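Thermostable carboxypeptidase 1 (Pyrococcus furiosus, PDB 1KA2) catalyses the metal-dependent release of C-terminal amino acids from peptides with broad specificity, sparing proline, glycine, aspartate and glutamate, and works as a cobalt-binding homodimer. Local coordinates at residues S302-N307 with D454-W459; G224-T229 with Y276-D281; N307-S312 with P442-K447. All coordinates share one frame; numbering follows the deposited sequence.

Interaction 1. Residues S302-N307 with D454-W459; sequences SRFWEN and DPIKAW
Phe-304 and Trp-305 meet Ile-456 and Lys-457 in a buried apolar contact between two nearly antiparallel helices of the mainly helical M32 metallopeptidase fold. One is helix 295-309, which carries the metal ligand Glu-299 of the gluzincin-type HEXXH site; the other is helix 454-465 near the C-terminus. The axes of the two segments come no closer than 13.1 Å and their directions differ by 159°, a separation that large aromatic side chains bridge. Ile-456 points toward the other helix, and its branch methyl CG2 touches both rings: it lies 4.1 Å from Phe-304 CE2 and 4.2 Å from Trp-305 CZ2. CG2 reaches this position because it stands anti to the isoleucine's backbone N, while CG1 lies beside that nitrogen. The two rings are themselves packed, Phe-304 CD2 sitting 3.9 Å above the indole plane and offset toward its rim, so they present a joined surface to the methyl. Phe-271 and Phe-223 meet the indole edge-to-face, and the side chain of Trp-305 is about 7 Å from that of the metal ligand His-269, which places the contact close to the metal site without touching it. On the opposite flank of helix 295-309, Arg-303 NH1 bonds Glu-306 OE1 at 2.8 Å, on the syn side of the carboxylate. The same oxygen bonds His-269 ND1; Glu-306 is thus the second-shell residue, and Arg-303 may steady it from one layer further out. Lys-457 crosses Trp-305 at about a right angle and bends at chi3 (64°), carrying NZ off to the carbonyl O of Phe-223 and to Asp-454 OD1. Its aliphatic stem remains at the indole, with CG 3.9 Å from Trp-305 CH2.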
loop_
_atom_site.group_PDB
_atom_site.type_symbol
_atom_site.label_atom_id
_atom_site.label_comp_id
_atom_site.label_asym_id
_atom_site.label_seq_id
_atom_site.Cartn_x
_atom_site.Cartn_y
_atom_site.Cartn_z
ATOM N N SER A 302 13.924 18.981 7.751
ATOM C CA SER A 302 12.696 18.999 8.533
ATOM C C SER A 302 12.738 20.125 9.568
ATOM O O SER A 302 11.746 20.821 9.766
ATOM C CB SER A 302 12.489 17.655 9.242
ATOM O OG SER A 302 13.541 17.377 10.157
ATOM N N ARG A 303 13.882 20.295 10.231
ATOM C CA ARG A 303 14.018 21.341 11.248
ATOM C C ARG A 303 14.102 22.717 10.605
ATOM O O ARG A 303 13.716 23.715 11.206
ATOM C CB ARG A 303 15.254 21.105 12.115
ATOM C CG ARG A 303 15.194 19.830 12.952
ATOM C CD ARG A 303 14.026 19.850 13.951
ATOM N NE ARG A 303 14.202 18.820 14.972
ATOM C CZ ARG A 303 13.319 18.526 15.918
ATOM N NH1 ARG A 303 12.167 19.178 15.986
ATOM N NH2 ARG A 303 13.598 17.585 16.807
ATOM N N PHE A 304 14.605 22.774 9.376
ATOM C CA PHE A 304 14.681 24.051 8.685
ATOM C C PHE A 304 13.260 24.584 8.532
ATOM O O PHE A 304 12.964 25.714 8.930
ATOM C CB PHE A 304 15.311 23.902 7.298
ATOM C CG PHE A 304 15.524 25.224 6.590
ATOM C CD1 PHE A 304 16.656 25.992 6.851
ATOM C CD2 PHE A 304 14.572 25.715 5.702
ATOM C CE1 PHE A 304 16.838 27.233 6.238
ATOM C CE2 PHE A 304 14.746 26.961 5.079
ATOM C CZ PHE A 304 15.878 27.717 5.350
ATOM N N TRP A 305 12.372 23.768 7.965
ATOM C CA TRP A 305 10.995 24.199 7.769
ATOM C C TRP A 305 10.213 24.340 9.065
ATOM O O TRP A 305 9.422 25.280 9.227
ATOM C CB TRP A 305 10.263 23.247 6.816
ATOM C CG TRP A 305 10.772 23.388 5.429
ATOM C CD1 TRP A 305 11.895 22.828 4.913
ATOM C CD2 TRP A 305 10.270 24.275 4.426
ATOM N NE1 TRP A 305 12.135 23.317 3.657
ATOM C CE2 TRP A 305 11.150 24.209 3.333
ATOM C CE3 TRP A 305 9.161 25.131 4.352
ATOM C CZ2 TRP A 305 10.964 24.966 2.173
ATOM C CZ3 TRP A 305 8.978 25.889 3.190
ATOM C CH2 TRP A 305 9.878 25.796 2.123
ATOM N N GLU A 306 10.428 23.420 9.993
ATOM C CA GLU A 306 9.700 23.474 11.258
ATOM C C GLU A 306 10.059 24.654 12.165
ATOM O O GLU A 306 9.186 25.436 12.544
ATOM C CB GLU A 306 9.911 22.183 12.052
ATOM C CG GLU A 306 9.165 22.179 13.378
ATOM C CD GLU A 306 9.689 21.131 14.323
ATOM O OE1 GLU A 306 10.669 20.448 13.944
ATOM O OE2 GLU A 306 9.133 20.992 15.437
ATOM N N ASN A 307 11.338 24.770 12.518
ATOM C CA ASN A 307 11.793 25.821 13.437
ATOM C C ASN A 307 12.266 27.129 12.804
ATOM O O ASN A 307 11.891 28.208 13.255
ATOM C CB ASN A 307 12.899 25.266 14.342
ATOM C CG ASN A 307 12.463 24.016 15.097
ATOM O OD1 ASN A 307 11.328 23.925 15.571
ATOM N ND2 ASN A 307 13.368 23.056 15.221
ATOM N N ASP A 454 9.013 29.527 -3.457
ATOM C CA ASP A 454 9.748 28.947 -4.569
ATOM C C ASP A 454 11.249 29.215 -4.536
ATOM O O ASP A 454 12.043 28.290 -4.684
ATOM C CB ASP A 454 9.150 29.403 -5.903
ATOM C CG ASP A 454 7.792 28.780 -6.171
ATOM O OD1 ASP A 454 7.454 27.776 -5.506
ATOM O OD2 ASP A 454 7.064 29.281 -7.050
ATOM N N PRO A 455 11.668 30.479 -4.346
ATOM C CA PRO A 455 13.119 30.710 -4.317
ATOM C C PRO A 455 13.837 29.958 -3.192
ATOM O O PRO A 455 14.985 29.531 -3.347
ATOM C CB PRO A 455 13.236 32.238 -4.195
ATOM C CG PRO A 455 11.917 32.659 -3.590
ATOM C CD PRO A 455 10.927 31.750 -4.280
ATOM N N ILE A 456 13.151 29.794 -2.064
ATOM C CA ILE A 456 13.712 29.084 -0.920
ATOM C C ILE A 456 13.755 27.588 -1.189
ATOM O O ILE A 456 14.684 26.901 -0.769
ATOM C CB ILE A 456 12.885 29.347 0.348
ATOM C CG1 ILE A 456 13.079 30.803 0.773
ATOM C CG2 ILE A 456 13.287 28.359 1.463
ATOM C CD1 ILE A 456 12.188 31.234 1.904
ATOM N N LYS A 457 12.737 27.089 -1.884
ATOM C CA LYS A 457 12.679 25.677 -2.223
ATOM C C LYS A 457 13.774 25.375 -3.241
ATOM O O LYS A 457 14.439 24.342 -3.168
ATOM C CB LYS A 457 11.299 25.321 -2.804
ATOM C CG LYS A 457 10.170 25.346 -1.773
ATOM C CD LYS A 457 8.805 25.518 -2.423
ATOM C CE LYS A 457 8.444 24.349 -3.321
ATOM N NZ LYS A 457 7.117 24.542 -3.976
ATOM N N ALA A 458 13.970 26.290 -4.182
ATOM C CA ALA A 458 14.983 26.116 -5.222
ATOM C C ALA A 458 16.407 26.220 -4.656
ATOM O O ALA A 458 17.323 25.537 -5.120
ATOM C CB ALA A 458 14.770 27.158 -6.326
ATOM N N TRP A 459 16.591 27.077 -3.654
ATOM C CA TRP A 459 17.912 27.242 -3.042
ATOM C C TRP A 459 18.288 25.924 -2.379
ATOM O O TRP A 459 19.414 25.455 -2.512
ATOM C CB TRP A 459 17.885 28.360 -1.992
ATOM C CG TRP A 459 19.232 28.720 -1.450
ATOM C CD1 TRP A 459 20.047 29.732 -1.878
ATOM C CD2 TRP A 459 19.915 28.090 -0.358
ATOM N NE1 TRP A 459 21.190 29.776 -1.116
ATOM C CE2 TRP A 459 21.136 28.779 -0.177
ATOM C CE3 TRP A 459 19.614 27.013 0.484
ATOM C CZ2 TRP A 459 22.054 28.427 0.815
ATOM C CZ3 TRP A 459 20.531 26.662 1.477
ATOM C CH2 TRP A 459 21.735 27.370 1.630
#

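Interaction 2. Residues G224-T229 with Y276-D281; sequences GFPLGT and YELQQD
Leu-278, Pro-226 and Phe-225 make a small apolar contact that joins the last turn of helix 261-278, the helix bearing the HEXXH motif, to the loop after helix 209-223. A Schellman motif with Gly-224 (phi 83°) as its C-prime residue ends that earlier helix. Leu-278 has the largest share of the buried surface, 52 Å² of 92 Å². One methyl does the touching: Leu-278 directs CD2 at the CG-CD side of the proline ring, 3.6 Å from Pro-226 CD. Val-249 of strand 248-253 also packs on Leu-278. Phe-225 starts off pointing away, yet CG anti to its backbone N (chi1 -167°) swings the ring back beside the leucine, to which it lies transverse. The Phe-225 side chain also touches Ile-251 and is about 7 Å from that of Glu-270, the predicted proton donor/acceptor. Farther along the loop, Thr-229 OG1 bonds Glu-41 of the second subunit. The aromatic contribution itself comes through Phe-225 CE1, 4.1 Å from Leu-278 CD2.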
loop_
_atom_site.group_PDB
_atom_site.type_symbol
_atom_site.label_atom_id
_atom_site.label_comp_id
_atom_site.label_asym_id
_atom_site.label_seq_id
_atom_site.Cartn_x
_atom_site.Cartn_y
_atom_site.Cartn_z
ATOM N N GLY A 224 3.256 24.696 -1.671
ATOM C CA GLY A 224 3.353 24.121 -3.000
ATOM C C GLY A 224 3.500 22.605 -2.960
ATOM O O GLY A 224 3.978 21.990 -3.918
ATOM N N PHE A 225 3.097 22.004 -1.841
ATOM C CA PHE A 225 3.152 20.552 -1.670
ATOM C C PHE A 225 2.232 20.010 -2.773
ATOM O O PHE A 225 1.039 20.307 -2.796
ATOM C CB PHE A 225 2.642 20.185 -0.271
ATOM C CG PHE A 225 2.937 18.766 0.139
ATOM C CD1 PHE A 225 4.221 18.250 0.026
ATOM C CD2 PHE A 225 1.941 17.966 0.679
ATOM C CE1 PHE A 225 4.518 16.957 0.447
ATOM C CE2 PHE A 225 2.223 16.670 1.106
ATOM C CZ PHE A 225 3.522 16.166 0.989
ATOM N N PRO A 226 2.784 19.216 -3.704
ATOM C CA PRO A 226 2.041 18.638 -4.833
ATOM C C PRO A 226 1.060 17.493 -4.547
ATOM O O PRO A 226 1.272 16.362 -4.991
ATOM C CB PRO A 226 3.160 18.236 -5.790
ATOM C CG PRO A 226 4.205 17.737 -4.846
ATOM C CD PRO A 226 4.193 18.772 -3.725
ATOM N N LEU A 227 -0.020 17.809 -3.831
ATOM C CA LEU A 227 -1.050 16.839 -3.473
ATOM C C LEU A 227 -1.767 16.216 -4.669
ATOM O O LEU A 227 -2.088 16.903 -5.640
ATOM C CB LEU A 227 -2.109 17.486 -2.581
ATOM C CG LEU A 227 -1.785 17.916 -1.150
ATOM C CD1 LEU A 227 -1.065 16.779 -0.424
ATOM C CD2 LEU A 227 -0.941 19.154 -1.177
ATOM N N GLY A 228 -2.037 14.914 -4.573
ATOM C CA GLY A 228 -2.738 14.206 -5.633
ATOM C C GLY A 228 -1.945 14.010 -6.909
ATOM O O GLY A 228 -2.343 13.247 -7.787
ATOM N N THR A 229 -0.813 14.692 -7.021
ATOM C CA THR A 229 0.009 14.560 -8.206
ATOM C C THR A 229 1.308 13.792 -7.913
ATOM O O THR A 229 1.674 12.872 -8.645
ATOM C CB THR A 229 0.318 15.960 -8.791
ATOM O OG1 THR A 229 0.737 15.823 -10.151
ATOM C CG2 THR A 229 1.425 16.646 -8.006
ATOM N N TYR A 276 12.605 17.417 0.261
ATOM C CA TYR A 276 13.927 16.866 0.017
ATOM C C TYR A 276 13.861 15.677 -0.955
ATOM O O TYR A 276 14.571 15.626 -1.965
ATOM C CB TYR A 276 14.514 16.435 1.359
ATOM C CG TYR A 276 15.948 15.968 1.352
ATOM C CD1 TYR A 276 16.681 15.840 0.167
ATOM C CD2 TYR A 276 16.587 15.683 2.554
ATOM C CE1 TYR A 276 18.030 15.442 0.197
ATOM C CE2 TYR A 276 17.912 15.290 2.597
ATOM C CZ TYR A 276 18.636 15.168 1.429
ATOM O OH TYR A 276 19.958 14.762 1.526
ATOM N N GLU A 277 13.007 14.715 -0.647
ATOM C CA GLU A 277 12.877 13.543 -1.501
ATOM C C GLU A 277 12.191 13.915 -2.812
ATOM O O GLU A 277 12.479 13.357 -3.869
ATOM C CB GLU A 277 12.085 12.467 -0.768
ATOM C CG GLU A 277 12.822 11.872 0.411
ATOM C CD GLU A 277 14.084 11.128 -0.005
ATOM O OE1 GLU A 277 14.110 10.583 -1.135
ATOM O OE2 GLU A 277 15.041 11.075 0.799
ATOM N N LEU A 278 11.287 14.878 -2.717
ATOM C CA LEU A 278 10.536 15.374 -3.856
ATOM C C LEU A 278 11.458 16.094 -4.837
ATOM O O LEU A 278 11.307 15.963 -6.049
ATOM C CB LEU A 278 9.457 16.336 -3.354
ATOM C CG LEU A 278 7.999 16.097 -3.758
ATOM C CD1 LEU A 278 7.703 14.632 -3.798
ATOM C CD2 LEU A 278 7.068 16.804 -2.770
ATOM N N GLN A 279 12.422 16.847 -4.311
ATOM C CA GLN A 279 13.334 17.598 -5.168
ATOM C C GLN A 279 14.604 16.838 -5.505
ATOM O O GLN A 279 15.692 17.402 -5.542
ATOM C CB GLN A 279 13.660 18.947 -4.524
ATOM C CG GLN A 279 12.401 19.773 -4.274
ATOM C CD GLN A 279 12.667 21.256 -4.103
ATOM O OE1 GLN A 279 12.029 22.081 -4.754
ATOM N NE2 GLN A 279 13.595 21.601 -3.222
ATOM N N GLN A 280 14.442 15.547 -5.768
ATOM C CA GLN A 280 15.552 14.689 -6.117
ATOM C C GLN A 280 15.743 14.788 -7.630
ATOM O O GLN A 280 14.854 15.246 -8.339
ATOM C CB GLN A 280 15.228 13.258 -5.694
ATOM C CG GLN A 280 16.431 12.445 -5.319
ATOM C CD GLN A 280 17.190 13.006 -4.128
ATOM O OE1 GLN A 280 18.332 12.647 -3.906
ATOM N NE2 GLN A 280 16.552 13.875 -3.352
ATOM N N ASP A 281 16.903 14.375 -8.123
ATOM C CA ASP A 281 17.199 14.441 -9.552
ATOM C C ASP A 281 16.654 13.197 -10.255
ATOM O O ASP A 281 17.140 12.093 -10.018
ATOM C CB ASP A 281 18.714 14.528 -9.744
ATOM C CG ASP A 281 19.108 14.945 -11.144
ATOM O OD1 ASP A 281 18.535 14.403 -12.108
ATOM O OD2 ASP A 281 20.008 15.808 -11.278
#

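Interaction 3. Residues N307-S312 with P442-K447; sequences NIIGRS and PDFEEK
Phe-444 carries the contact with Ile-308 and Ile-309 from the first turn of helix 444-450, and Asp-443 leads into it. Asp-443 occupies the N-cap position, though its carboxylate makes no capping bond; OD2 instead forms a salt bridge with Lys-447 NZ one turn on, at 3.0 Å, its hydrogen bond weak. Next comes Phe-444, with 53 Å² buried. CG stands anti to the backbone N (chi1 -178°), which extends the ring toward helix 295-309 and leaves its far carbon to make the contact. CZ lies 3.8 Å from Ile-309 CG1 and 4.0 Å from Ile-309 CD1, the one side chain running across the other, while Ile-308 offers its branch methyl CG2 at 4.3 Å from the same CZ. From Ile-309 to Ser-312 the chain makes a type I beta turn, and Arg-311 within it reaches back, NE bonding Asn-307 OD1 at 2.9 Å (N-H...O angle 164°). Thus the C-terminal end of helix 295-309, which supplies Glu-299 to the metal site of this M32 carboxypeptidase, meets a short helix; Ile-437 of helix 421-440 and Ile-456 of helix 454-465 also pack against the Phe-444 side chain. Glu-445 follows Phe-444 and sends its OE1 to Lys-438 NZ and Tyr-434 OH. At Lys-447 the helix closes its first turn, N bonding Asp-443 O at 3.0 Å.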
loop_
_atom_site.group_PDB
_atom_site.type_symbol
_atom_site.label_atom_id
_atom_site.label_comp_id
_atom_site.label_asym_id
_atom_site.label_seq_id
_atom_site.Cartn_x
_atom_site.Cartn_y
_atom_site.Cartn_z
ATOM N N ASN A 307 11.338 24.770 12.518
ATOM C CA ASN A 307 11.793 25.821 13.437
ATOM C C ASN A 307 12.266 27.129 12.804
ATOM O O ASN A 307 11.891 28.208 13.255
ATOM C CB ASN A 307 12.899 25.266 14.342
ATOM C CG ASN A 307 12.463 24.016 15.097
ATOM O OD1 ASN A 307 11.328 23.925 15.571
ATOM N ND2 ASN A 307 13.368 23.056 15.221
ATOM N N ILE A 308 13.096 27.037 11.774
ATOM C CA ILE A 308 13.586 28.237 11.110
ATOM C C ILE A 308 12.438 29.066 10.538
ATOM O O ILE A 308 12.410 30.283 10.684
ATOM C CB ILE A 308 14.558 27.876 9.966
ATOM C CG1 ILE A 308 15.706 27.014 10.515
ATOM C CG2 ILE A 308 15.096 29.145 9.310
ATOM C CD1 ILE A 308 16.554 27.698 11.591
ATOM N N ILE A 309 11.489 28.389 9.894
ATOM C CA ILE A 309 10.332 29.028 9.264
ATOM C C ILE A 309 9.043 28.931 10.070
ATOM O O ILE A 309 8.378 29.942 10.323
ATOM C CB ILE A 309 10.063 28.421 7.869
ATOM C CG1 ILE A 309 11.257 28.699 6.965
ATOM C CG2 ILE A 309 8.779 28.983 7.278
ATOM C CD1 ILE A 309 11.081 28.274 5.514
ATOM N N GLY A 310 8.689 27.711 10.463
ATOM C CA GLY A 310 7.460 27.493 11.204
ATOM C C GLY A 310 7.276 28.208 12.530
ATOM O O GLY A 310 6.146 28.468 12.924
ATOM N N ARG A 311 8.359 28.532 13.228
ATOM C CA ARG A 311 8.228 29.223 14.509
ATOM C C ARG A 311 8.603 30.700 14.385
ATOM O O ARG A 311 8.672 31.419 15.385
ATOM C CB ARG A 311 9.091 28.548 15.590
ATOM C CG ARG A 311 8.614 27.170 16.005
ATOM C CD ARG A 311 9.482 26.624 17.122
ATOM N NE ARG A 311 9.345 25.177 17.236
ATOM C CZ ARG A 311 8.382 24.544 17.892
ATOM N NH1 ARG A 311 7.443 25.215 18.524
ATOM N NH2 ARG A 311 8.356 23.222 17.900
ATOM N N SER A 312 8.845 31.141 13.152
ATOM C CA SER A 312 9.203 32.535 12.894
ATOM C C SER A 312 7.950 33.413 12.944
ATOM O O SER A 312 6.841 32.951 12.655
ATOM C CB SER A 312 9.876 32.683 11.521
ATOM O OG SER A 312 8.926 32.608 10.479
ATOM N N PRO A 442 18.526 37.773 1.201
ATOM C CA PRO A 442 18.364 38.644 2.371
ATOM C C PRO A 442 16.925 39.026 2.690
ATOM O O PRO A 442 16.638 39.498 3.788
ATOM C CB PRO A 442 19.241 39.851 2.030
ATOM C CG PRO A 442 19.217 39.882 0.528
ATOM C CD PRO A 442 19.352 38.424 0.168
ATOM N N ASP A 443 16.020 38.824 1.740
ATOM C CA ASP A 443 14.611 39.142 1.965
ATOM C C ASP A 443 13.862 37.844 2.294
ATOM O O ASP A 443 12.685 37.668 1.955
ATOM C CB ASP A 443 14.022 39.814 0.722
ATOM C CG ASP A 443 14.035 38.906 -0.495
ATOM O OD1 ASP A 443 14.985 38.109 -0.634
ATOM O OD2 ASP A 443 13.102 39.001 -1.322
ATOM N N PHE A 444 14.582 36.942 2.958
ATOM C CA PHE A 444 14.070 35.641 3.377
ATOM C C PHE A 444 12.752 35.803 4.130
ATOM O O PHE A 444 11.730 35.251 3.726
ATOM C CB PHE A 444 15.111 34.953 4.278
ATOM C CG PHE A 444 14.716 33.573 4.733
ATOM C CD1 PHE A 444 14.951 32.462 3.923
ATOM C CD2 PHE A 444 14.100 33.386 5.970
ATOM C CE1 PHE A 444 14.577 31.173 4.341
ATOM C CE2 PHE A 444 13.720 32.108 6.405
ATOM C CZ PHE A 444 13.959 30.997 5.589
ATOM N N GLU A 445 12.787 36.577 5.214
ATOM C CA GLU A 445 11.620 36.834 6.071
ATOM C C GLU A 445 10.427 37.384 5.303
ATOM O O GLU A 445 9.297 36.920 5.470
ATOM C CB GLU A 445 11.981 37.836 7.170
ATOM C CG GLU A 445 13.463 37.869 7.516
ATOM C CD GLU A 445 13.893 36.675 8.324
ATOM O OE1 GLU A 445 15.115 36.446 8.451
ATOM O OE2 GLU A 445 13.003 35.970 8.842
ATOM N N GLU A 446 10.685 38.390 4.477
ATOM C CA GLU A 446 9.641 39.016 3.691
ATOM C C GLU A 446 8.969 37.998 2.768
ATOM O O GLU A 446 7.751 38.015 2.602
ATOM C CB GLU A 446 10.237 40.178 2.894
ATOM C CG GLU A 446 9.251 40.903 1.994
ATOM C CD GLU A 446 9.876 42.098 1.295
ATOM O OE1 GLU A 446 9.283 42.586 0.309
ATOM O OE2 GLU A 446 10.956 42.551 1.739
ATOM N N LYS A 447 9.752 37.104 2.171
ATOM C CA LYS A 447 9.175 36.088 1.296
ATOM C C LYS A 447 8.298 35.093 2.073
ATOM O O LYS A 447 7.261 34.658 1.570
ATOM C CB LYS A 447 10.270 35.341 0.531
ATOM C CG LYS A 447 10.954 36.186 -0.545
ATOM C CD LYS A 447 11.856 35.349 -1.447
ATOM C CE LYS A 447 12.645 36.222 -2.417
ATOM N NZ LYS A 447 11.765 37.092 -3.242
#

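In the fold
Both segments of interaction 2 precede those of the other two in the chain, and both of interaction 3 fall between 307 and 447, within the span of interaction 1. Interactions 1 and 3 share Asn-307 and helix 295-309, their centres 9 Å apart. Their second segments lie on the successive helices 444-450 and 454-465, where Ile-456 CD1 packs 3.4 Å from Phe-444 CE1. Interaction 2 is centred 13 Å from interaction 1 and joined to it by a probable hydrogen bond, Gln-279 NE2 to Lys-457 O, 2.9 Å; from interaction 3 its nearest atoms are about 11 Å away. Helices 261-278 and 295-309, which provide all three protein metal ligands, are thereby tied to helices 444-450 and 454-465.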